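Long-range contacts in Ycf54 protein (Thermosynechococcus elongatus, PDB 3HZE), which is of unknown function but belongs to the Ycf54 family, which probably assists the cyclase step of chlorophyll biosynthesis: residues Tyr6-Lys11 and Gln63-Ile68; Glu45-Glu50 and Pro99-Ala104; Trp41-Pro46 and Ala67-Asn72. One frame throughout, in Å; residues are numbered along the deposited sequence.

Contact 1: residues Tyr6-Lys11 and Gln63-Ile68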
loop_
_atom_site.group_PDB
_atom_site.type_symbol
_atom_site.label_atom_id
_atom_site.label_comp_id
_atom_site.label_asym_id
_atom_site.label_seq_id
_atom_site.Cartn_x
_atom_site.Cartn_y
_atom_site.Cartn_z
ATOM N N TYR A 6 -2.941 5.268 0.925
ATOM C CA TYR A 6 -1.920 4.236 1.061
ATOM C C TYR A 6 -1.029 4.370 2.277
ATOM O O TYR A 6 -0.878 5.455 2.835
ATOM C CB TYR A 6 -1.020 4.262 -0.178
ATOM C CG TYR A 6 -0.173 5.523 -0.253
ATOM C CD1 TYR A 6 1.007 5.643 0.481
ATOM C CD2 TYR A 6 -0.593 6.622 -1.001
ATOM C CE1 TYR A 6 1.747 6.838 0.472
ATOM C CE2 TYR A 6 0.135 7.811 -1.018
ATOM C CZ TYR A 6 1.301 7.912 -0.278
ATOM O OH TYR A 6 2.009 9.090 -0.295
ATOM N N ILE A 7 -0.444 3.252 2.689
ATOM C CA ILE A 7 0.537 3.278 3.755
ATOM C C ILE A 7 1.797 2.815 3.019
ATOM O O ILE A 7 1.721 2.002 2.095
ATOM C CB ILE A 7 0.240 2.310 4.923
ATOM C CG1 ILE A 7 -0.005 0.897 4.401
ATOM C CG2 ILE A 7 -0.911 2.852 5.761
ATOM C CD1 ILE A 7 0.162 -0.175 5.468
ATOM N N LEU A 8 2.944 3.352 3.401
ATOM C CA LEU A 8 4.195 2.982 2.762
ATOM C C LEU A 8 5.200 2.552 3.822
ATOM O O LEU A 8 5.320 3.201 4.850
ATOM C CB LEU A 8 4.745 4.181 1.979
ATOM C CG LEU A 8 6.120 4.070 1.321
ATOM C CD1 LEU A 8 6.065 3.074 0.160
ATOM C CD2 LEU A 8 6.537 5.459 0.817
ATOM N N ALA A 9 5.906 1.452 3.584
ATOM C CA ALA A 9 6.910 0.983 4.538
ATOM C C ALA A 9 7.941 0.108 3.846
ATOM O O ALA A 9 7.714 -0.384 2.733
ATOM C CB ALA A 9 6.241 0.198 5.666
ATOM N N SER A 10 9.068 -0.109 4.516
ATOM C CA SER A 10 10.120 -0.943 3.954
ATOM C C SER A 10 9.614 -2.382 3.934
ATOM O O SER A 10 8.784 -2.767 4.764
ATOM C CB SER A 10 11.386 -0.852 4.814
ATOM O OG SER A 10 11.166 -1.419 6.094
ATOM N N LYS A 11 10.101 -3.173 2.986
ATOM C CA LYS A 11 9.691 -4.562 2.902
ATOM C C LYS A 11 10.220 -5.269 4.144
ATOM O O LYS A 11 9.633 -6.240 4.630
ATOM C CB LYS A 11 10.256 -5.213 1.632
ATOM C CG LYS A 11 9.965 -4.409 0.373
ATOM C CD LYS A 11 9.559 -5.280 -0.813
ATOM C CE LYS A 11 10.632 -6.274 -1.196
ATOM N NZ LYS A 11 10.282 -7.000 -2.453
ATOM N N GLN A 63 14.525 1.534 1.535
ATOM C CA GLN A 63 14.277 0.703 0.361
ATOM C C GLN A 63 14.944 -0.667 0.459
ATOM O O GLN A 63 15.957 -0.830 1.141
ATOM C CB GLN A 63 14.787 1.413 -0.902
ATOM C CG GLN A 63 13.846 2.462 -1.504
ATOM C CD GLN A 63 13.604 3.655 -0.599
ATOM O OE1 GLN A 63 14.537 4.183 0.007
ATOM N NE2 GLN A 63 12.347 4.101 -0.520
ATOM N N PRO A 64 14.378 -1.677 -0.218
ATOM C CA PRO A 64 13.175 -1.600 -1.049
ATOM C C PRO A 64 11.927 -1.431 -0.185
ATOM O O PRO A 64 11.882 -1.891 0.957
ATOM C CB PRO A 64 13.187 -2.929 -1.788
ATOM C CG PRO A 64 13.795 -3.847 -0.777
ATOM C CD PRO A 64 14.957 -3.029 -0.279
ATOM N N ALA A 65 10.914 -0.774 -0.733
ATOM C CA ALA A 65 9.690 -0.542 0.015
ATOM C C ALA A 65 8.477 -1.153 -0.664
ATOM O O ALA A 65 8.562 -1.683 -1.773
ATOM C CB ALA A 65 9.480 0.947 0.199
ATOM N N ALA A 66 7.347 -1.085 0.023
ATOM C CA ALA A 66 6.107 -1.603 -0.515
ATOM C C ALA A 66 4.972 -0.736 0.004
ATOM O O ALA A 66 5.056 -0.170 1.094
ATOM C CB ALA A 66 5.897 -3.047 -0.083
ATOM N N ALA A 67 3.912 -0.629 -0.783
ATOM C CA ALA A 67 2.770 0.153 -0.371
ATOM C C ALA A 67 1.531 -0.717 -0.331
ATOM O O ALA A 67 1.438 -1.711 -1.045
ATOM C CB ALA A 67 2.545 1.307 -1.348
ATOM N N ILE A 68 0.599 -0.362 0.543
ATOM C CA ILE A 68 -0.680 -1.056 0.578
ATOM C C ILE A 68 -1.586 0.088 0.151
ATOM O O ILE A 68 -1.642 1.117 0.819
ATOM C CB ILE A 68 -1.070 -1.549 1.980
ATOM C CG1 ILE A 68 -0.263 -2.800 2.340
ATOM C CG2 ILE A 68 -2.554 -1.916 2.004
ATOM C CD1 ILE A 68 1.200 -2.562 2.602
#
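From I7 facing I68 to S10 facing A65, the two strands run antiparallel at 157° with their axes 4.6 Å apart, and their backbones exchange two pairs of hydrogen bonds. I7 N and O bond O and N of I68, and A9 does the same with A66; in the second pair A66 N lies 2.8 Å from A9 O, almost straight out from the carbonyl. Beyond the last strand pair, K11 N still reaches P64 O at 3.0 Å, a straight N-H that meets the oxygen tilted from its carbonyl plane. P64 follows a cis peptide bond, where the chain turns into its strand. These are the two inner strands of a four-stranded antiparallel sheet, flanked by 40-44 and 87-92.

Side chains of I7, A9, A66 and I68 share one face, under helices 73-83 and 13-16. There I7 and I68 lie side by side, pointing the same way: with CG1 of I7 set between its own backbone N and carbonyl carbon (chi1 52°), that methylene rests 3.6 Å from I68 CB, and the two CD1 methyls meet at 3.9 Å. L8 and A67 take the other face. L8 CG swings anti to the backbone N (chi1 175°), which lays CD1 across the neighbouring strand, 3.5 Å from A66 O and 4.0 Å from A65 CB; its other methyl, CD2, packs on L49. Y6 touches I68 O through CB, and its ring leads away, the hydroxyl bonding Q57. At the end of the pair K11 bends at chi2 and chi3 and crosses the P64 ring at about a right angle, CG 3.2 Å from P64 O and CE against the ring's CG, while S10 OG caps F13 N at the turn into helix 13-16.

Contact 2: residues Glu45-Glu50 and Pro99-Ala104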
loop_
_atom_site.group_PDB
_atom_site.type_symbol
_atom_site.label_atom_id
_atom_site.label_comp_id
_atom_site.label_asym_id
_atom_site.label_seq_id
_atom_site.Cartn_x
_atom_site.Cartn_y
_atom_site.Cartn_z
ATOM N N GLU A 45 7.483 -2.160 -4.275
ATOM C CA GLU A 45 8.239 -1.201 -5.088
ATOM C C GLU A 45 7.283 -0.401 -5.977
ATOM O O GLU A 45 7.379 -0.442 -7.213
ATOM C CB GLU A 45 9.264 -1.963 -5.935
ATOM C CG GLU A 45 10.221 -2.790 -5.085
ATOM C CD GLU A 45 11.193 -3.603 -5.907
ATOM O OE1 GLU A 45 11.961 -3.007 -6.692
ATOM O OE2 GLU A 45 11.195 -4.841 -5.765
ATOM N N PRO A 46 6.351 0.344 -5.349
ATOM C CA PRO A 46 5.345 1.165 -6.032
ATOM C C PRO A 46 5.926 2.209 -6.980
ATOM O O PRO A 46 6.824 2.963 -6.616
ATOM C CB PRO A 46 4.557 1.779 -4.873
ATOM C CG PRO A 46 5.571 1.890 -3.798
ATOM C CD PRO A 46 6.298 0.570 -3.894
ATOM N N ALA A 47 5.407 2.235 -8.205
ATOM C CA ALA A 47 5.880 3.178 -9.212
ATOM C C ALA A 47 5.611 4.628 -8.830
ATOM O O ALA A 47 6.426 5.504 -9.113
ATOM C CB ALA A 47 5.236 2.872 -10.564
ATOM N N PHE A 48 4.479 4.887 -8.179
ATOM C CA PHE A 48 4.144 6.259 -7.809
ATOM C C PHE A 48 5.199 6.932 -6.935
ATOM O O PHE A 48 5.423 8.138 -7.035
ATOM C CB PHE A 48 2.756 6.314 -7.137
ATOM C CG PHE A 48 2.738 5.890 -5.682
ATOM C CD1 PHE A 48 3.141 6.768 -4.674
ATOM C CD2 PHE A 48 2.285 4.619 -5.318
ATOM C CE1 PHE A 48 3.090 6.388 -3.325
ATOM C CE2 PHE A 48 2.233 4.226 -3.972
ATOM C CZ PHE A 48 2.634 5.114 -2.974
ATOM N N LEU A 49 5.857 6.149 -6.091
ATOM C CA LEU A 49 6.866 6.681 -5.188
ATOM C C LEU A 49 8.039 7.364 -5.898
ATOM O O LEU A 49 8.805 8.101 -5.273
ATOM C CB LEU A 49 7.381 5.562 -4.287
ATOM C CG LEU A 49 8.399 5.914 -3.199
ATOM C CD1 LEU A 49 7.821 6.966 -2.255
ATOM C CD2 LEU A 49 8.759 4.635 -2.440
ATOM N N GLU A 50 8.174 7.131 -7.201
ATOM C CA GLU A 50 9.265 7.730 -7.971
ATOM C C GLU A 50 8.897 9.089 -8.558
ATOM O O GLU A 50 9.758 9.800 -9.069
ATOM C CB GLU A 50 9.702 6.792 -9.105
ATOM C CG GLU A 50 10.173 5.422 -8.641
ATOM C CD GLU A 50 11.263 5.501 -7.584
ATOM O OE1 GLU A 50 12.338 6.069 -7.873
ATOM O OE2 GLU A 50 11.048 4.993 -6.462
ATOM N N PRO A 99 -2.051 3.866 -10.943
ATOM C CA PRO A 99 -2.029 3.833 -9.477
ATOM C C PRO A 99 -1.387 2.610 -8.821
ATOM O O PRO A 99 -0.623 2.752 -7.870
ATOM C CB PRO A 99 -3.505 3.975 -9.109
ATOM C CG PRO A 99 -4.029 4.858 -10.204
ATOM C CD PRO A 99 -3.396 4.229 -11.433
ATOM N N LEU A 100 -1.686 1.421 -9.338
ATOM C CA LEU A 100 -1.166 0.187 -8.755
ATOM C C LEU A 100 0.096 -0.376 -9.402
ATOM O O LEU A 100 0.510 -1.494 -9.096
ATOM C CB LEU A 100 -2.270 -0.881 -8.766
ATOM C CG LEU A 100 -3.430 -0.710 -7.773
ATOM C CD1 LEU A 100 -3.745 0.748 -7.572
ATOM C CD2 LEU A 100 -4.652 -1.466 -8.262
ATOM N N ALA A 101 0.714 0.386 -10.291
ATOM C CA ALA A 101 1.921 -0.087 -10.957
ATOM C C ALA A 101 3.007 -0.437 -9.947
ATOM O O ALA A 101 3.257 0.319 -9.006
ATOM C CB ALA A 101 2.444 0.983 -11.922
ATOM N N SER A 102 3.643 -1.586 -10.164
ATOM C CA SER A 102 4.735 -2.069 -9.319
ATOM C C SER A 102 5.988 -2.185 -10.176
ATOM O O SER A 102 5.917 -2.637 -11.319
ATOM C CB SER A 102 4.401 -3.450 -8.736
ATOM O OG SER A 102 5.572 -4.113 -8.274
ATOM N N LEU A 103 7.138 -1.791 -9.633
ATOM C CA LEU A 103 8.389 -1.893 -10.387
ATOM C C LEU A 103 9.181 -3.131 -9.986
ATOM O O LEU A 103 10.374 -3.250 -10.300
ATOM C CB LEU A 103 9.242 -0.646 -10.172
ATOM C CG LEU A 103 8.548 0.665 -10.539
ATOM C CD1 LEU A 103 9.468 1.836 -10.230
ATOM C CD2 LEU A 103 8.177 0.647 -12.020
ATOM N N ALA A 104 8.514 -4.057 -9.301
ATOM C CA ALA A 104 9.160 -5.292 -8.867
ATOM C C ALA A 104 9.621 -6.066 -10.094
ATOM O O ALA A 104 8.950 -6.052 -11.128
ATOM C CB ALA A 104 8.195 -6.128 -8.042
HETATM O O HOH W 1 2.208 2.769 -8.245
#
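Two backbone hydrogen bonds join E45 and A47 to the C-terminal loop: L103 N donates to E45 O at 2.8 Å, and A47 N to A101 O at 3.0 Å. The second N-H is nearly straight but arrives above the carbonyl plane. A water adds to this grip, accepting from F48 N and donating to both P99 O and A101 O, so the A101 carbonyl holds two partners.

Apolar contact centres on A47, whose CB meets A101 CB at 3.6 Å and L103 CD2 at 4.0 Å. L103 CG stands anti to its carbonyl carbon (chi1 -57°), which carries the isobutyl group over A47 and brings CD1 to 4.0 Å from E50 CG; the E50 carboxylate itself turns to a salt bridge with K58. F48 points its ring into the core, among Y6, F54 and F91.

Among the polar side chains, E45 extends beyond CG and runs alongside A104, OE2 lying 3.7 Å from A104 CA. S102 OG accepts from A104 N and donates to P44 O, a pair of bonds that fixes its hydroxyl. Together, P46 and S102 form an isolated beta bridge between two loops; in 99-104 an ST turn starts at S102 itself, and in 45-50 the bridge is followed by a short 3-10 segment at 48-50.

Contact 3: residues Trp41-Pro46 and Ala67-Asn72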
loop_
_atom_site.group_PDB
_atom_site.type_symbol
_atom_site.label_atom_id
_atom_site.label_comp_id
_atom_site.label_asym_id
_atom_site.label_seq_id
_atom_site.Cartn_x
_atom_site.Cartn_y
_atom_site.Cartn_z
ATOM N N TRP A 41 -4.993 -3.376 -2.177
ATOM C CA TRP A 41 -3.962 -4.126 -2.889
ATOM C C TRP A 41 -2.539 -3.935 -2.368
ATOM O O TRP A 41 -2.171 -2.845 -1.913
ATOM C CB TRP A 41 -3.959 -3.700 -4.359
ATOM C CG TRP A 41 -5.306 -3.669 -5.000
ATOM C CD1 TRP A 41 -5.952 -4.712 -5.580
ATOM C CD2 TRP A 41 -6.175 -2.528 -5.135
ATOM N NE1 TRP A 41 -7.168 -4.303 -6.073
ATOM C CE2 TRP A 41 -7.330 -2.968 -5.816
ATOM C CE3 TRP A 41 -6.086 -1.184 -4.749
ATOM C CZ2 TRP A 41 -8.395 -2.106 -6.125
ATOM C CZ3 TRP A 41 -7.143 -0.326 -5.053
ATOM C CH2 TRP A 41 -8.284 -0.794 -5.735
ATOM N N LEU A 42 -1.744 -5.001 -2.483
ATOM C CA LEU A 42 -0.338 -5.009 -2.083
ATOM C C LEU A 42 0.446 -4.553 -3.316
ATOM O O LEU A 42 0.321 -5.148 -4.384
ATOM C CB LEU A 42 0.105 -6.434 -1.745
ATOM C CG LEU A 42 1.138 -6.729 -0.654
ATOM C CD1 LEU A 42 1.905 -7.965 -1.076
ATOM C CD2 LEU A 42 2.085 -5.570 -0.422
ATOM N N VAL A 43 1.267 -3.523 -3.167
ATOM C CA VAL A 43 2.046 -3.031 -4.292
ATOM C C VAL A 43 3.512 -2.867 -3.906
ATOM O O VAL A 43 3.905 -1.839 -3.358
ATOM C CB VAL A 43 1.511 -1.665 -4.791
ATOM C CG1 VAL A 43 2.242 -1.258 -6.070
ATOM C CG2 VAL A 43 -0.003 -1.752 -5.035
ATOM N N PRO A 44 4.334 -3.898 -4.160
ATOM C CA PRO A 44 5.758 -3.807 -3.821
ATOM C C PRO A 44 6.452 -2.837 -4.769
ATOM O O PRO A 44 6.044 -2.698 -5.924
ATOM C CB PRO A 44 6.251 -5.244 -3.991
ATOM C CG PRO A 44 5.379 -5.777 -5.078
ATOM C CD PRO A 44 4.002 -5.205 -4.758
ATOM N N GLU A 45 7.483 -2.160 -4.275
ATOM C CA GLU A 45 8.239 -1.201 -5.088
ATOM C C GLU A 45 7.283 -0.401 -5.977
ATOM O O GLU A 45 7.379 -0.442 -7.213
ATOM C CB GLU A 45 9.264 -1.963 -5.935
ATOM C CG GLU A 45 10.221 -2.790 -5.085
ATOM C CD GLU A 45 11.193 -3.603 -5.907
ATOM O OE1 GLU A 45 11.961 -3.007 -6.692
ATOM O OE2 GLU A 45 11.195 -4.841 -5.765
ATOM N N PRO A 46 6.351 0.344 -5.349
ATOM C CA PRO A 46 5.345 1.165 -6.032
ATOM C C PRO A 46 5.926 2.209 -6.980
ATOM O O PRO A 46 6.824 2.963 -6.616
ATOM C CB PRO A 46 4.557 1.779 -4.873
ATOM C CG PRO A 46 5.571 1.890 -3.798
ATOM C CD PRO A 46 6.298 0.570 -3.894
ATOM N N ALA A 67 3.912 -0.629 -0.783
ATOM C CA ALA A 67 2.770 0.153 -0.371
ATOM C C ALA A 67 1.531 -0.717 -0.331
ATOM O O ALA A 67 1.438 -1.711 -1.045
ATOM C CB ALA A 67 2.545 1.307 -1.348
ATOM N N ILE A 68 0.599 -0.362 0.543
ATOM C CA ILE A 68 -0.680 -1.056 0.578
ATOM C C ILE A 68 -1.586 0.088 0.151
ATOM O O ILE A 68 -1.642 1.117 0.819
ATOM C CB ILE A 68 -1.070 -1.549 1.980
ATOM C CG1 ILE A 68 -0.263 -2.800 2.340
ATOM C CG2 ILE A 68 -2.554 -1.916 2.004
ATOM C CD1 ILE A 68 1.200 -2.562 2.602
ATOM N N ILE A 69 -2.252 -0.077 -0.986
ATOM C CA ILE A 69 -3.113 0.964 -1.524
ATOM C C ILE A 69 -4.573 0.537 -1.510
ATOM O O ILE A 69 -4.884 -0.634 -1.741
ATOM C CB ILE A 69 -2.673 1.303 -2.966
ATOM C CG1 ILE A 69 -1.178 1.639 -2.972
ATOM C CG2 ILE A 69 -3.480 2.481 -3.509
ATOM C CD1 ILE A 69 -0.593 1.834 -4.358
ATOM N N SER A 70 -5.467 1.485 -1.238
ATOM C CA SER A 70 -6.893 1.185 -1.194
ATOM C C SER A 70 -7.749 2.422 -1.432
ATOM O O SER A 70 -7.347 3.540 -1.110
ATOM C CB SER A 70 -7.266 0.583 0.166
ATOM O OG SER A 70 -8.663 0.320 0.240
ATOM N N THR A 71 -8.931 2.225 -2.000
ATOM C CA THR A 71 -9.817 3.356 -2.219
ATOM C C THR A 71 -10.682 3.560 -0.976
ATOM O O THR A 71 -11.503 4.477 -0.919
ATOM C CB THR A 71 -10.702 3.152 -3.455
ATOM O OG1 THR A 71 -11.286 1.845 -3.417
ATOM C CG2 THR A 71 -9.869 3.305 -4.725
ATOM N N ASN A 72 -10.488 2.693 0.019
ATOM C CA ASN A 72 -11.210 2.786 1.290
ATOM C C ASN A 72 -10.251 3.451 2.278
ATOM O O ASN A 72 -9.325 2.812 2.781
ATOM C CB ASN A 72 -11.580 1.391 1.801
ATOM C CG ASN A 72 -12.342 1.433 3.120
ATOM O OD1 ASN A 72 -11.986 2.183 4.029
ATOM N ND2 ASN A 72 -13.391 0.622 3.230
#
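An antiparallel ladder runs from W41 opposite I69 to V43 opposite A67, setting strand 40-44, at one edge of the sheet within this chain, against strand 65-70. Axes of the short segments are 4.8 Å apart and lie at 143°, a marked twist. W41 and I69 trade two backbone bonds, as do V43 and A67; A67 N reaches V43 O at 2.8 Å, yet from above the carbonyl plane. L42 and I68 make the non-hydrogen-bonded pair between them, on the face under helices 21-34 and 73-83, where L42 CD2 only grazes I68 CD1.

The opposite face carries W41, V43, A67 and I69. With V43 CG1 anti to the backbone N (chi1 -173°), CG2 is left beside that N and touches I69 CD1 at 3.7 Å as the two side chains cross. P46, past the strand end, folds back and sets its CG 3.9 Å from A67 CB. The W41 indole leans along the strand toward S70 and T71, its CE3 coming obliquely to 3.3 Å from I69 O, and L100 packs against it. Where strand 65-70 ends, S70 OG bonds D39 O and also accepts from N72 N at 3.0 Å, an ST turn just before helix 73-83.

How the contacts relate
From the N terminus, strand 3-10 waits until residues 63-68 for its partner in contact 1, a closure that spans helices 13-16 and 21-34, strand 40-44 and helix 55-60. Contact 3 closes the shorter loop from 41-46 to 67-72, around helix 55-60, and shares A67 and I68 with contact 1, so strand 65-70 is bonded along both edges. Contact 2 starts on the same stretch as contact 3, sharing E45 and P46, but runs on to 99-104 and so crosses contact 1 along the chain. It ties the C-terminal loop to the sheet's edge, S102 OG reaching P44 O; separately, E45 N probably bonds A65 O, joining loop 45-50 to strand 65-70.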